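Local coordinates for protein beta-fructofuranosidase (Bifidobacterium adolescentis, PDB 6NOB) that probably hydrolyses beta-fructofuranosides such as sucrose, releasing the terminal fructose unit, as a glycoside hydrolase of family 32, at residues Gly499-Val504 with Ala626-Ala631; Ala519-Val524 with Glu584-Arg589. All coordinates share one frame; numbering follows the deposited sequence.

Overall arrangement
Both contacts lie in one antiparallel sheet of the C-terminal beta-sandwich that family 32 enzymes carry behind their catalytic beta-propeller. From its edge at 498-501 the sheet continues through 624-632, 519-526 and 582-588, so contact 1 joins the first two of these and contact 2 the third and fourth. Their centres are about 9 Å apart, and backbone hydrogen bonds from Tyr521 to Arg630 and from Asn523 to Asp628 close the seam between them. Along the chain the order is 499-504, 519-524, 584-589, 626-631: contact 2 forms within the span that contact 1 bridges. Strand 624-632, the last in the chain, thus returns between 498-501 and 519-526, tying the start of the sandwich to its end.

Contact 1: Gly499-Val504 with Ala626-Ala631; sequences GERLAV and AVDARA
Gly499 to Leu502 pair with Ala629 to Ala631 in an antiparallel backbone contact at the edge of one sheet of the C-terminal sandwich, where the chain turns a corner near Glu500 and heads for the facing sheet. Three hydrogen bonds hold it: Gly499 N to Ala631 O (2.7 Å), Ala631 N to Glu500 O (2.9 Å) and Leu502 N to Ala629 O (2.8 Å). Inward, Leu502 lays CD1 against the backbone of Arg630 and Ala631, and Val504 CG2 meets Val627 CG1 at 3.8 Å; Leu502 and Val504 also touch Val513 of the facing sheet. Outward, Arg630 grips Asp628 side-on in its own plane, NE to OD1 (3.0 Å) and NH2 to OD2 (2.7 Å). Arg501, bent at chi2 (-96°), brings its guanidinium across the carboxylate, so that OD1 sits over one face, 3.1 Å from Arg501 NE. No N-H of Arg501 points at that oxygen, which lies well out of its guanidinium plane; the attraction there is one of charge. NH1 of Arg501 instead holds a water that also bonds Leu502 O and Ala629 N. One aspartate thus serves two arginines, one by directed bonds and one by stacking, and the paired positive charge probably keeps Asp628 ionised.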
ATOM      1  N   GLY A 499     -21.418 -12.148   2.557  1.00 47.71           N
ATOM      2  CA  GLY A 499     -22.668 -12.410   1.867  1.00 48.73           C
ATOM      3  C   GLY A 499     -23.393 -13.633   2.397  1.00 47.40           C
ATOM      4  O   GLY A 499     -23.294 -13.992   3.570  1.00 47.86           O
ATOM      5  N   GLU A 500     -24.140 -14.278   1.504  1.00 56.04           N
ATOM      6  CA  GLU A 500     -24.971 -15.416   1.877  1.00 60.53           C
ATOM      7  C   GLU A 500     -24.124 -16.563   2.431  1.00 57.68           C
ATOM      8  O   GLU A 500     -22.995 -16.808   1.996  1.00 60.63           O
ATOM      9  CB  GLU A 500     -25.759 -15.921   0.666  1.00 71.54           C
ATOM     10  CG  GLU A 500     -26.861 -16.923   1.019  1.00 91.10           C
ATOM     11  CD  GLU A 500     -27.468 -17.530  -0.202  1.00103.75           C
ATOM     12  OE1 GLU A 500     -28.569 -18.117  -0.101  1.00106.09           O
ATOM     13  OE2 GLU A 500     -26.837 -17.416  -1.265  1.00106.68           O
ATOM     14  N   ARG A 501     -24.684 -17.265   3.411  1.00 57.53           N
ATOM     15  CA  ARG A 501     -24.081 -18.499   3.893  1.00 57.97           C
ATOM     16  C   ARG A 501     -24.009 -19.521   2.767  1.00 58.56           C
ATOM     17  O   ARG A 501     -24.855 -19.551   1.869  1.00 54.73           O
ATOM     18  CB  ARG A 501     -24.886 -19.064   5.067  1.00 60.92           C
ATOM     19  CG  ARG A 501     -24.469 -18.521   6.423  1.00 69.12           C
ATOM     20  CD  ARG A 501     -23.486 -19.463   7.104  1.00 73.76           C
ATOM     21  NE  ARG A 501     -23.488 -19.337   8.561  1.00 80.78           N
ATOM     22  CZ  ARG A 501     -23.049 -20.277   9.398  1.00 87.00           C
ATOM     23  NH1 ARG A 501     -22.565 -21.421   8.931  1.00 86.58           N
ATOM     24  NH2 ARG A 501     -23.085 -20.070  10.708  1.00 91.31           N
ATOM     25  N   LEU A 502     -22.957 -20.333   2.803  1.00 59.15           N
ATOM     26  CA  LEU A 502     -22.708 -21.365   1.811  1.00 56.59           C
ATOM     27  C   LEU A 502     -22.817 -22.729   2.474  1.00 52.93           C
ATOM     28  O   LEU A 502     -22.333 -22.929   3.594  1.00 51.82           O
ATOM     29  CB  LEU A 502     -21.327 -21.194   1.164  1.00 54.72           C
ATOM     30  CG  LEU A 502     -21.124 -19.880   0.409  1.00 55.43           C
ATOM     31  CD1 LEU A 502     -19.683 -19.746  -0.061  1.00 51.45           C
ATOM     32  CD2 LEU A 502     -22.098 -19.787  -0.755  1.00 44.46           C
ATOM     33  N   ALA A 503     -23.483 -23.651   1.787  1.00 48.55           N
ATOM     34  CA  ALA A 503     -23.700 -24.983   2.330  1.00 58.36           C
ATOM     35  C   ALA A 503     -22.386 -25.745   2.426  1.00 61.27           C
ATOM     36  O   ALA A 503     -21.516 -25.634   1.558  1.00 61.83           O
ATOM     37  CB  ALA A 503     -24.693 -25.755   1.463  1.00 52.01           C
ATOM     38  N   VAL A 504     -22.244 -26.520   3.496  1.00 60.97           N
ATOM     39  CA  VAL A 504     -21.078 -27.365   3.719  1.00 61.90           C
ATOM     40  C   VAL A 504     -21.524 -28.806   3.526  1.00 68.38           C
ATOM     41  O   VAL A 504     -22.308 -29.334   4.326  1.00 71.08           O
ATOM     42  CB  VAL A 504     -20.476 -27.155   5.115  1.00 56.05           C
ATOM     43  CG1 VAL A 504     -19.178 -27.936   5.257  1.00 53.47           C
ATOM     44  CG2 VAL A 504     -20.259 -25.670   5.385  1.00 47.42           C
ATOM     45  N   ALA A 626     -16.692 -26.304  14.019  1.00 56.72           N
ATOM     46  CA  ALA A 626     -17.696 -25.567  13.264  1.00 55.22           C
ATOM     47  C   ALA A 626     -17.065 -24.989  12.007  1.00 52.46           C
ATOM     48  O   ALA A 626     -15.855 -24.750  11.949  1.00 50.28           O
ATOM     49  CB  ALA A 626     -18.325 -24.451  14.106  1.00 50.14           C
ATOM     50  N   VAL A 627     -17.911 -24.762  11.001  1.00 51.69           N
ATOM     51  CA  VAL A 627     -17.505 -24.153   9.736  1.00 53.13           C
ATOM     52  C   VAL A 627     -18.552 -23.114   9.353  1.00 52.51           C
ATOM     53  O   VAL A 627     -19.727 -23.451   9.173  1.00 60.17           O
ATOM     54  CB  VAL A 627     -17.344 -25.192   8.610  1.00 51.19           C
ATOM     55  CG1 VAL A 627     -17.185 -24.499   7.265  1.00 45.57           C
ATOM     56  CG2 VAL A 627     -16.152 -26.097   8.885  1.00 48.91           C
ATOM     57  N   ASP A 628     -18.127 -21.858   9.225  1.00 48.56           N
ATOM     58  CA  ASP A 628     -18.990 -20.746   8.827  1.00 47.44           C
ATOM     59  C   ASP A 628     -18.411 -20.181   7.535  1.00 44.18           C
ATOM     60  O   ASP A 628     -17.446 -19.413   7.567  1.00 48.62           O
ATOM     61  CB  ASP A 628     -19.063 -19.692   9.933  1.00 48.70           C
ATOM     62  CG  ASP A 628     -19.845 -18.449   9.526  1.00 51.42           C
ATOM     63  OD1 ASP A 628     -20.520 -18.465   8.477  1.00 57.12           O
ATOM     64  OD2 ASP A 628     -19.787 -17.449  10.273  1.00 53.68           O
ATOM     65  N   ALA A 629     -18.990 -20.567   6.400  1.00 47.22           N
ATOM     66  CA  ALA A 629     -18.523 -20.140   5.088  1.00 45.58           C
ATOM     67  C   ALA A 629     -19.593 -19.286   4.425  1.00 47.55           C
ATOM     68  O   ALA A 629     -20.780 -19.628   4.468  1.00 43.72           O
ATOM     69  CB  ALA A 629     -18.178 -21.341   4.205  1.00 42.82           C
ATOM     70  N   ARG A 630     -19.170 -18.177   3.818  1.00 47.63           N
ATOM     71  CA  ARG A 630     -20.086 -17.229   3.200  1.00 48.25           C
ATOM     72  C   ARG A 630     -19.479 -16.692   1.913  1.00 47.49           C
ATOM     73  O   ARG A 630     -18.260 -16.529   1.803  1.00 45.94           O
ATOM     74  CB  ARG A 630     -20.413 -16.050   4.137  1.00 45.43           C
ATOM     75  CG  ARG A 630     -20.965 -16.451   5.496  1.00 54.26           C
ATOM     76  CD  ARG A 630     -21.228 -15.249   6.385  1.00 53.59           C
ATOM     77  NE  ARG A 630     -21.136 -15.613   7.796  1.00 56.09           N
ATOM     78  CZ  ARG A 630     -21.590 -14.868   8.799  1.00 53.80           C
ATOM     79  NH1 ARG A 630     -22.181 -13.705   8.556  1.00 42.48           N
ATOM     80  NH2 ARG A 630     -21.452 -15.289  10.048  1.00 55.01           N
ATOM     81  N   ALA A 631     -20.345 -16.408   0.944  1.00 47.85           N
ATOM     82  CA  ALA A 631     -19.915 -15.757  -0.283  1.00 50.98           C
ATOM     83  C   ALA A 631     -19.420 -14.346   0.011  1.00 48.77           C
ATOM     84  O   ALA A 631     -19.925 -13.659   0.902  1.00 49.02           O
ATOM     85  CB  ALA A 631     -21.062 -15.710  -1.293  1.00 40.59           C
TER
HETATM   86  O   HOH W   1     -21.512 -22.069   6.216  1.00 52.38           O

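Contact 2: Ala519-Val524 with Glu584-Arg589; sequences AYYANV and EVFFDR
Tyr521 and Phe586, a non-hydrogen-bonded antiparallel pair, meet edge-to-face: Tyr521 CD2 stands over the face of Phe586, 3.5 Å from CZ and offset toward the rim, with ring planes 60° apart. Tyr521 CG lies opposite the backbone N (chi1 158°), which carries the ring along the sheet toward Glu584. There its hydroxyl donates to Glu584 OE2 at 2.6 Å, meeting the oxygen on its anti side, while Glu584 CG packs 3.4 Å from Tyr521 CE2; Tyr494 of helix 491-497 bonds the other oxygen, OE1. A phenylalanine in place of Tyr521 would remove the hydroxyl and would probably leave the buried OE2 without its donor and the carboxylate less firmly fixed in rotation. On the other face, Tyr520 CG sits between its backbone N and carbonyl carbon (chi1 66°), and the ring leans across to Phe587, whose CB makes an off-centre CH-pi contact 4.1 Å from the Tyr520 ring centroid. The Tyr520 hydroxyl reaches Leu536 O in the facing sheet. Backbone bonds join Tyr520 with Phe587 and Ala522 with Val585 in both directions. The face of Tyr520, Ala522, Val585 and Phe587, turned to a second antiparallel sheet, is typical of a beta-sandwich core, here the C-terminal one of family 32.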
ATOM      1  N   ALA A 519     -14.853 -16.133  -4.689  1.00 52.49           N
ATOM      2  CA  ALA A 519     -14.683 -15.095  -3.678  1.00 49.67           C
ATOM      3  C   ALA A 519     -15.542 -15.468  -2.483  1.00 47.22           C
ATOM      4  O   ALA A 519     -16.771 -15.495  -2.592  1.00 50.45           O
ATOM      5  CB  ALA A 519     -15.073 -13.717  -4.221  1.00 47.09           C
ATOM      6  N   TYR A 520     -14.905 -15.757  -1.349  1.00 47.18           N
ATOM      7  CA  TYR A 520     -15.633 -16.273  -0.199  1.00 44.83           C
ATOM      8  C   TYR A 520     -14.947 -15.858   1.094  1.00 41.67           C
ATOM      9  O   TYR A 520     -13.805 -15.393   1.105  1.00 44.00           O
ATOM     10  CB  TYR A 520     -15.755 -17.801  -0.257  1.00 43.56           C
ATOM     11  CG  TYR A 520     -14.432 -18.531  -0.141  1.00 40.74           C
ATOM     12  CD1 TYR A 520     -13.660 -18.792  -1.266  1.00 39.38           C
ATOM     13  CD2 TYR A 520     -13.957 -18.961   1.093  1.00 41.17           C
ATOM     14  CE1 TYR A 520     -12.452 -19.462  -1.168  1.00 42.45           C
ATOM     15  CE2 TYR A 520     -12.751 -19.627   1.202  1.00 44.39           C
ATOM     16  CZ  TYR A 520     -12.004 -19.877   0.068  1.00 45.92           C
ATOM     17  OH  TYR A 520     -10.802 -20.542   0.171  1.00 49.05           O
ATOM     18  N   TYR A 521     -15.670 -16.054   2.192  1.00 42.62           N
ATOM     19  CA  TYR A 521     -15.160 -15.901   3.545  1.00 39.90           C
ATOM     20  C   TYR A 521     -15.390 -17.211   4.285  1.00 44.24           C
ATOM     21  O   TYR A 521     -16.413 -17.872   4.081  1.00 49.65           O
ATOM     22  CB  TYR A 521     -15.860 -14.733   4.261  1.00 39.62           C
ATOM     23  CG  TYR A 521     -15.829 -14.793   5.773  1.00 40.54           C
ATOM     24  CD1 TYR A 521     -16.832 -15.438   6.487  1.00 43.50           C
ATOM     25  CD2 TYR A 521     -14.804 -14.186   6.487  1.00 39.67           C
ATOM     26  CE1 TYR A 521     -16.806 -15.491   7.868  1.00 48.02           C
ATOM     27  CE2 TYR A 521     -14.775 -14.230   7.865  1.00 42.08           C
ATOM     28  CZ  TYR A 521     -15.775 -14.885   8.551  1.00 46.54           C
ATOM     29  OH  TYR A 521     -15.743 -14.934   9.925  1.00 47.96           O
ATOM     30  N   ALA A 522     -14.444 -17.595   5.141  1.00 41.69           N
ATOM     31  CA  ALA A 522     -14.591 -18.825   5.911  1.00 43.93           C
ATOM     32  C   ALA A 522     -14.089 -18.627   7.333  1.00 45.40           C
ATOM     33  O   ALA A 522     -13.003 -18.078   7.541  1.00 44.06           O
ATOM     34  CB  ALA A 522     -13.846 -19.988   5.250  1.00 40.31           C
ATOM     35  N   ASN A 523     -14.881 -19.084   8.301  1.00 45.37           N
ATOM     36  CA  ASN A 523     -14.520 -19.074   9.716  1.00 46.91           C
ATOM     37  C   ASN A 523     -14.568 -20.516  10.210  1.00 46.52           C
ATOM     38  O   ASN A 523     -15.649 -21.108  10.306  1.00 49.68           O
ATOM     39  CB  ASN A 523     -15.467 -18.180  10.518  1.00 51.60           C
ATOM     40  CG  ASN A 523     -15.089 -18.089  11.986  1.00 53.11           C
ATOM     41  OD1 ASN A 523     -14.007 -18.516  12.388  1.00 57.35           O
ATOM     42  ND2 ASN A 523     -15.981 -17.527  12.794  1.00 49.15           N
ATOM     43  N   VAL A 524     -13.402 -21.080  10.518  1.00 42.95           N
ATOM     44  CA  VAL A 524     -13.273 -22.481  10.901  1.00 46.07           C
ATOM     45  C   VAL A 524     -12.758 -22.554  12.332  1.00 51.76           C
ATOM     46  O   VAL A 524     -11.793 -21.865  12.686  1.00 47.87           O
ATOM     47  CB  VAL A 524     -12.336 -23.246   9.947  1.00 46.43           C
ATOM     48  CG1 VAL A 524     -12.275 -24.722  10.323  1.00 42.09           C
ATOM     49  CG2 VAL A 524     -12.793 -23.072   8.508  1.00 42.86           C
ATOM     50  N   GLU A 584      -9.642 -17.867  10.112  1.00 46.93           N
ATOM     51  CA  GLU A 584     -10.531 -16.983   9.374  1.00 47.82           C
ATOM     52  C   GLU A 584      -9.880 -16.646   8.040  1.00 47.14           C
ATOM     53  O   GLU A 584      -8.745 -16.162   8.007  1.00 52.31           O
ATOM     54  CB  GLU A 584     -10.832 -15.712  10.175  1.00 50.42           C
ATOM     55  CG  GLU A 584     -12.054 -14.963   9.692  1.00 52.36           C
ATOM     56  CD  GLU A 584     -12.464 -13.826  10.611  1.00 52.25           C
ATOM     57  OE1 GLU A 584     -11.622 -12.951  10.905  1.00 51.27           O
ATOM     58  OE2 GLU A 584     -13.636 -13.806  11.040  1.00 51.12           O
ATOM     59  N   VAL A 585     -10.594 -16.907   6.945  1.00 44.76           N
ATOM     60  CA  VAL A 585     -10.034 -16.820   5.601  1.00 40.56           C
ATOM     61  C   VAL A 585     -10.872 -15.872   4.757  1.00 45.04           C
ATOM     62  O   VAL A 585     -12.098 -16.017   4.682  1.00 51.25           O
ATOM     63  CB  VAL A 585      -9.963 -18.202   4.923  1.00 41.00           C
ATOM     64  CG1 VAL A 585      -9.340 -18.084   3.542  1.00 37.62           C
ATOM     65  CG2 VAL A 585      -9.185 -19.181   5.787  1.00 45.52           C
ATOM     66  N   PHE A 586     -10.210 -14.907   4.121  1.00 43.36           N
ATOM     67  CA  PHE A 586     -10.791 -14.092   3.057  1.00 42.63           C
ATOM     68  C   PHE A 586     -10.038 -14.422   1.772  1.00 44.05           C
ATOM     69  O   PHE A 586      -8.847 -14.113   1.655  1.00 41.48           O
ATOM     70  CB  PHE A 586     -10.680 -12.595   3.352  1.00 39.60           C
ATOM     71  CG  PHE A 586     -11.478 -12.126   4.539  1.00 36.26           C
ATOM     72  CD1 PHE A 586     -10.999 -12.292   5.829  1.00 33.70           C
ATOM     73  CD2 PHE A 586     -12.687 -11.474   4.360  1.00 40.41           C
ATOM     74  CE1 PHE A 586     -11.722 -11.843   6.919  1.00 39.76           C
ATOM     75  CE2 PHE A 586     -13.418 -11.023   5.447  1.00 43.80           C
ATOM     76  CZ  PHE A 586     -12.933 -11.208   6.729  1.00 42.51           C
ATOM     77  N   PHE A 587     -10.719 -15.043   0.812  1.00 42.08           N
ATOM     78  CA  PHE A 587     -10.152 -15.253  -0.516  1.00 44.55           C
ATOM     79  C   PHE A 587     -10.985 -14.494  -1.535  1.00 43.56           C
ATOM     80  O   PHE A 587     -12.189 -14.740  -1.665  1.00 47.03           O
ATOM     81  CB  PHE A 587     -10.081 -16.731  -0.894  1.00 46.09           C
ATOM     82  CG  PHE A 587      -9.413 -16.962  -2.216  1.00 44.64           C
ATOM     83  CD1 PHE A 587      -8.035 -16.875  -2.329  1.00 43.81           C
ATOM     84  CD2 PHE A 587     -10.160 -17.223  -3.354  1.00 45.36           C
ATOM     85  CE1 PHE A 587      -7.410 -17.067  -3.547  1.00 46.02           C
ATOM     86  CE2 PHE A 587      -9.541 -17.416  -4.576  1.00 46.84           C
ATOM     87  CZ  PHE A 587      -8.163 -17.336  -4.671  1.00 45.98           C
ATOM     88  N   ASP A 588     -10.336 -13.593  -2.275  1.00 40.83           N
ATOM     89  CA  ASP A 588     -11.013 -12.662  -3.174  1.00 41.50           C
ATOM     90  C   ASP A 588     -10.423 -12.818  -4.581  1.00 45.99           C
ATOM     91  O   ASP A 588      -9.654 -11.973  -5.046  1.00 48.58           O
ATOM     92  CB  ASP A 588     -10.887 -11.228  -2.654  1.00 40.70           C
ATOM     93  CG  ASP A 588     -11.652 -10.226  -3.496  1.00 42.53           C
ATOM     94  OD1 ASP A 588     -12.565 -10.639  -4.244  1.00 43.74           O
ATOM     95  OD2 ASP A 588     -11.339  -9.021  -3.402  1.00 37.56           O
ATOM     96  N   ARG A 589     -10.781 -13.923  -5.241  1.00 48.45           N
ATOM     97  CA  ARG A 589     -10.447 -14.198  -6.638  1.00 48.48           C
ATOM     98  C   ARG A 589      -8.953 -14.407  -6.876  1.00 51.52           C
ATOM     99  O   ARG A 589      -8.554 -15.448  -7.411  1.00 50.09           O
ATOM    100  CB  ARG A 589     -10.979 -13.078  -7.539  1.00 42.45           C
ATOM    101  CG  ARG A 589     -12.496 -13.091  -7.687  1.00 42.78           C
ATOM    102  CD  ARG A 589     -13.035 -11.719  -8.054  1.00 42.04           C
ATOM    103  NE  ARG A 589     -12.607 -11.300  -9.385  1.00 47.94           N
ATOM    104  CZ  ARG A 589     -13.256 -11.597 -10.506  1.00 50.08           C
ATOM    105  NH1 ARG A 589     -14.368 -12.321 -10.459  1.00 46.92           N
ATOM    106  NH2 ARG A 589     -12.796 -11.172 -11.675  1.00 47.27           N
TER